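Long-range contacts in cyclic nucleotide-binding protein (Ruegeria pomeroyi, PDB 3FX3), which probably acts as a cyclic nucleotide-responsive transcription factor of the Crp type that binds DNA through a helix-turn-helix domain: residues A34-Y39 with E108-P113; G154-A159 with R223-S228. All coordinates share one frame; numbering follows the deposited sequence.

Contact 1: residues A34-Y39 with E108-P113; sequences AVWRSY and EVMHIP
Met110, modelled as selenomethionine, lies alongside Trp36, their side chains leaving the strands on the same face, the two residues forming a non-hydrogen-bonded pair of antiparallel strands. Its CB starts the contact at the rim of the indole, 3.6 Å from Trp36 CZ3. CG stands opposite the backbone N (chi1 -170°), which carries this methylene over the face of the six-membered ring, a CH-pi contact 3.6 Å from the centroid. The same CG is pressed tightly by Ala34 CB, which lies over the same indole face. SE then moves off obliquely, 3.4 Å from Trp36 CH2, and makes a Met-aromatic contact.

The other side of the strand pair carries His111, whose NE2 meets Tyr39 OH at 2.7 Å; either atom could be the donor. The two rings approach rim to rim, and Val109 CG1 lies over one imidazole face. Four backbone hydrogen bonds, two between Val35 and His111 and two between Arg37 and Val109, hold the strands together. In this cyclic nucleotide-binding domain of the cupin clan, strand 35-39 is the outermost of its sheet, strand 54-58 flanks 107-113 on its other side, and helices 7-13 and 24-31 pack against Met110.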
# COMPACT_ATOMS: atom_id res chain seq x y z
N ALA B 34 24.75 11.26 0.31
CA ALA B 34 24.00 11.49 -0.91
C ALA B 34 24.84 12.21 -1.97
O ALA B 34 25.77 12.95 -1.65
CB ALA B 34 22.76 12.31 -0.59
N VAL B 35 24.50 11.98 -3.24
CA VAL B 35 25.04 12.77 -4.36
C VAL B 35 23.89 13.65 -4.89
O VAL B 35 22.83 13.15 -5.25
CB VAL B 35 25.59 11.85 -5.48
CG1 VAL B 35 26.07 12.68 -6.68
CG2 VAL B 35 26.74 11.00 -4.95
N TRP B 36 24.10 14.95 -4.93
CA TRP B 36 23.05 15.88 -5.30
C TRP B 36 23.21 16.30 -6.75
O TRP B 36 24.28 16.73 -7.13
CB TRP B 36 23.09 17.10 -4.39
CG TRP B 36 22.96 16.73 -2.96
CD1 TRP B 36 23.99 16.40 -2.09
CD2 TRP B 36 21.75 16.63 -2.20
NE1 TRP B 36 23.47 16.10 -0.86
CE2 TRP B 36 22.10 16.23 -0.90
CE3 TRP B 36 20.40 16.84 -2.50
CZ2 TRP B 36 21.15 16.07 0.10
CZ3 TRP B 36 19.48 16.67 -1.51
CH2 TRP B 36 19.84 16.28 -0.23
N ARG B 37 22.17 16.14 -7.57
CA ARG B 37 22.23 16.52 -8.96
C ARG B 37 21.02 17.32 -9.41
O ARG B 37 19.91 17.09 -8.93
CB ARG B 37 22.37 15.29 -9.86
CG ARG B 37 23.66 14.52 -9.70
CD ARG B 37 24.84 15.33 -10.21
NE ARG B 37 26.07 14.55 -10.23
CZ ARG B 37 27.07 14.68 -9.36
NH1 ARG B 37 27.01 15.57 -8.35
NH2 ARG B 37 28.14 13.90 -9.48
N SER B 38 21.26 18.23 -10.36
CA SER B 38 20.23 18.98 -11.06
C SER B 38 20.12 18.51 -12.46
O SER B 38 21.11 18.10 -13.04
CB SER B 38 20.61 20.45 -11.12
OG SER B 38 20.33 20.98 -9.85
N TYR B 39 18.91 18.57 -13.01
CA TYR B 39 18.63 18.12 -14.38
C TYR B 39 17.80 19.20 -15.09
O TYR B 39 16.87 19.76 -14.52
CB TYR B 39 17.90 16.76 -14.37
CG TYR B 39 18.74 15.66 -13.76
CD1 TYR B 39 18.72 15.43 -12.40
CD2 TYR B 39 19.57 14.87 -14.55
CE1 TYR B 39 19.52 14.43 -11.81
CE2 TYR B 39 20.35 13.88 -13.99
CZ TYR B 39 20.32 13.67 -12.60
OH TYR B 39 21.12 12.69 -12.00
N GLU B 108 15.63 18.81 -9.23
CA GLU B 108 16.73 18.49 -8.31
C GLU B 108 16.45 17.11 -7.76
O GLU B 108 15.33 16.82 -7.38
CB GLU B 108 16.79 19.47 -7.14
CG GLU B 108 17.39 20.78 -7.52
CD GLU B 108 17.39 21.78 -6.38
OE1 GLU B 108 17.36 21.38 -5.18
OE2 GLU B 108 17.43 22.99 -6.71
N VAL B 109 17.48 16.26 -7.72
CA VAL B 109 17.36 14.91 -7.23
C VAL B 109 18.49 14.64 -6.23
O VAL B 109 19.61 15.13 -6.36
CB VAL B 109 17.42 13.91 -8.38
CG1 VAL B 109 17.27 12.46 -7.88
CG2 VAL B 109 16.37 14.26 -9.43
N MSE B 110 18.17 13.84 -5.23
CA MSE B 110 19.13 13.30 -4.32
C MSE B 110 19.32 11.83 -4.64
O MSE B 110 18.37 11.03 -4.60
CB MSE B 110 18.64 13.43 -2.87
CG MSE B 110 19.72 13.10 -1.85
SE MSE B 110 18.97 12.95 -0.06
CE MSE B 110 17.97 11.30 -0.29
N HIS B 111 20.54 11.45 -4.94
CA HIS B 111 20.85 10.06 -5.27
C HIS B 111 21.60 9.43 -4.08
O HIS B 111 22.62 9.95 -3.66
CB HIS B 111 21.73 9.98 -6.52
CG HIS B 111 21.15 10.62 -7.74
ND1 HIS B 111 20.27 9.96 -8.58
CD2 HIS B 111 21.42 11.80 -8.34
CE1 HIS B 111 19.95 10.76 -9.58
NE2 HIS B 111 20.66 11.87 -9.49
N ILE B 112 21.13 8.30 -3.60
CA ILE B 112 21.85 7.54 -2.56
C ILE B 112 22.55 6.38 -3.24
O ILE B 112 21.88 5.51 -3.80
CB ILE B 112 20.91 6.97 -1.52
CG1 ILE B 112 20.09 8.08 -0.85
CG2 ILE B 112 21.73 6.21 -0.45
CD1 ILE B 112 20.94 9.11 -0.15
N PRO B 113 23.90 6.35 -3.21
CA PRO B 113 24.55 5.23 -3.90
C PRO B 113 24.13 3.89 -3.29
O PRO B 113 24.06 3.77 -2.09
CB PRO B 113 26.04 5.47 -3.70
CG PRO B 113 26.16 6.89 -3.31
CD PRO B 113 24.85 7.33 -2.69

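Contact 2: residues G154-A159 with R223-S228; sequences GAQRVA and RDYAES
Gln156 turns its CG beside the backbone N, opposite the carbonyl carbon (chi1 -74°), and then runs out extended, which delivers its amide to the C-terminal end of helix 219-227. From that helix Tyr225 has CG opposite its own backbone N (chi1 -169°), which places its ring against Gln156; the two side chains cross at about a right angle. Both helices belong to the Crp-like helix-turn-helix domain, and their segments cross at 136° with axes 8.5 Å apart.

The amide nitrogen does the work. Gln156 NE2 donates an almost straight bond of 3.1 Å to Tyr225 O, in the plane of that carbonyl, and a shorter, more bent one of 2.8 Å to Ser228 O, with NE2 standing off the plane of that carbonyl. Both acceptors lie in the plane of the glutamine amide, which fixes its rotation, and OE1 is taken by the backbone N of Thr153. Replacing Gln156 by alanine removes both amide bonds and the acceptor for Thr153 N, which is likely to leave Ser228 O without this donor and the end of helix 219-227 less firmly tied to helix 154-165.

Toward the backbone of helix 154-165 the packing is apolar. Gln156 CG lies 3.8 Å from Tyr225 CE1, and Ala155 CB reaches the same ring carbon and, at 3.4 Å, Tyr225 OH. One turn on, Ala159 CB meets Ala226 CB at 4.1 Å, small side chains that let the helices come close. Tyr225 also packs on Leu202 of helix 192-203 and meets Trp234 edge-to-face. Ser228, the first residue to leave the helix, folds its hydroxyl back: OG donates to Tyr225 O at 3.0 Å, making that oxygen the acceptor of two side-chain donors.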
# COMPACT_ATOMS: atom_id res chain seq x y z
N GLY B 154 -14.29 12.24 -8.93
CA GLY B 154 -13.10 12.66 -9.66
C GLY B 154 -12.52 13.98 -9.16
O GLY B 154 -11.31 14.07 -8.89
N ALA B 155 -13.35 15.01 -9.06
CA ALA B 155 -12.88 16.31 -8.63
C ALA B 155 -12.25 16.19 -7.25
O ALA B 155 -11.20 16.79 -6.98
CB ALA B 155 -14.03 17.36 -8.62
N GLN B 156 -12.90 15.41 -6.37
CA GLN B 156 -12.41 15.24 -5.00
C GLN B 156 -11.05 14.56 -4.99
O GLN B 156 -10.18 14.93 -4.20
CB GLN B 156 -13.41 14.46 -4.13
CG GLN B 156 -14.63 15.30 -3.75
CD GLN B 156 -15.66 14.54 -2.94
OE1 GLN B 156 -16.12 13.48 -3.36
NE2 GLN B 156 -16.04 15.09 -1.79
N ARG B 157 -10.87 13.59 -5.87
CA ARG B 157 -9.59 12.89 -5.93
C ARG B 157 -8.47 13.81 -6.36
O ARG B 157 -7.38 13.70 -5.85
CB ARG B 157 -9.67 11.67 -6.84
CG ARG B 157 -10.59 10.55 -6.29
CD ARG B 157 -10.84 9.50 -7.38
NE ARG B 157 -9.58 8.93 -7.73
CZ ARG B 157 -9.14 8.63 -8.94
NH1 ARG B 157 -9.86 8.80 -10.04
NH2 ARG B 157 -7.94 8.12 -9.03
N VAL B 158 -8.76 14.75 -7.26
CA VAL B 158 -7.74 15.71 -7.71
C VAL B 158 -7.42 16.70 -6.60
O VAL B 158 -6.24 17.05 -6.38
CB VAL B 158 -8.19 16.43 -9.00
CG1 VAL B 158 -7.21 17.55 -9.39
CG2 VAL B 158 -8.35 15.41 -10.12
N ALA B 159 -8.46 17.14 -5.89
CA ALA B 159 -8.29 18.01 -4.72
C ALA B 159 -7.32 17.36 -3.73
O ALA B 159 -6.40 17.97 -3.23
CB ALA B 159 -9.65 18.26 -4.04
N ARG B 223 -9.53 21.33 1.25
CA ARG B 223 -9.79 20.17 2.12
C ARG B 223 -11.28 19.98 2.44
O ARG B 223 -11.75 18.86 2.57
CB ARG B 223 -9.00 20.27 3.43
CG ARG B 223 -9.05 18.98 4.25
CD ARG B 223 -7.99 18.93 5.35
NE ARG B 223 -6.65 19.31 4.85
CZ ARG B 223 -5.83 18.52 4.14
NH1 ARG B 223 -6.17 17.27 3.80
NH2 ARG B 223 -4.63 19.00 3.76
N ASP B 224 -12.01 21.08 2.56
CA ASP B 224 -13.44 20.97 2.79
C ASP B 224 -14.11 20.31 1.60
O ASP B 224 -14.91 19.39 1.76
CB ASP B 224 -14.09 22.32 3.06
CG ASP B 224 -15.45 22.18 3.69
OD1 ASP B 224 -15.52 21.58 4.80
OD2 ASP B 224 -16.45 22.61 3.09
N TYR B 225 -13.77 20.80 0.40
CA TYR B 225 -14.25 20.20 -0.83
C TYR B 225 -13.97 18.70 -0.84
O TYR B 225 -14.85 17.89 -1.09
CB TYR B 225 -13.61 20.85 -2.07
CG TYR B 225 -14.28 20.43 -3.35
CD1 TYR B 225 -13.93 19.26 -4.00
CD2 TYR B 225 -15.31 21.18 -3.88
CE1 TYR B 225 -14.57 18.85 -5.17
CE2 TYR B 225 -15.95 20.79 -5.05
CZ TYR B 225 -15.59 19.63 -5.69
OH TYR B 225 -16.25 19.28 -6.84
N ALA B 226 -12.72 18.34 -0.55
CA ALA B 226 -12.29 16.94 -0.60
C ALA B 226 -13.06 16.05 0.37
O ALA B 226 -13.47 14.94 0.02
CB ALA B 226 -10.79 16.83 -0.32
N GLU B 227 -13.24 16.56 1.60
CA GLU B 227 -13.89 15.81 2.69
C GLU B 227 -15.40 15.85 2.67
O GLU B 227 -16.02 15.00 3.30
CB GLU B 227 -13.41 16.31 4.05
CG GLU B 227 -12.04 15.80 4.41
CD GLU B 227 -11.41 16.55 5.57
OE1 GLU B 227 -12.11 17.34 6.25
OE2 GLU B 227 -10.20 16.33 5.80
N SER B 228 -15.99 16.82 1.97
CA SER B 228 -17.46 16.95 1.92
C SER B 228 -18.10 15.68 1.38
O SER B 228 -17.48 14.95 0.61
CB SER B 228 -17.89 18.16 1.08
OG SER B 228 -17.75 17.90 -0.31

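How the contacts relate
From the N terminus the chain passes through three short helices before entering strand 35-39. Contact 1 closes when strand 107-113 returns alongside it, enclosing 68 mostly non-helical residues. Helix 114-123 and the long helix 125-147 then carry the chain across to the Crp-like helix-turn-helix domain. There helix 154-165 opens contact 2, and helix 219-227 closes it after strand 173-176, helices 182-187 and 192-203 and the last two strands of the small sheet. The two loops follow in series, neither nested nor crossed. Their centres lie 34 Å apart, with no direct touch: contact 1 joins two strands of one sheet of the cyclic nucleotide-binding domain, and contact 2 joins two helices of the helix-turn-helix domain.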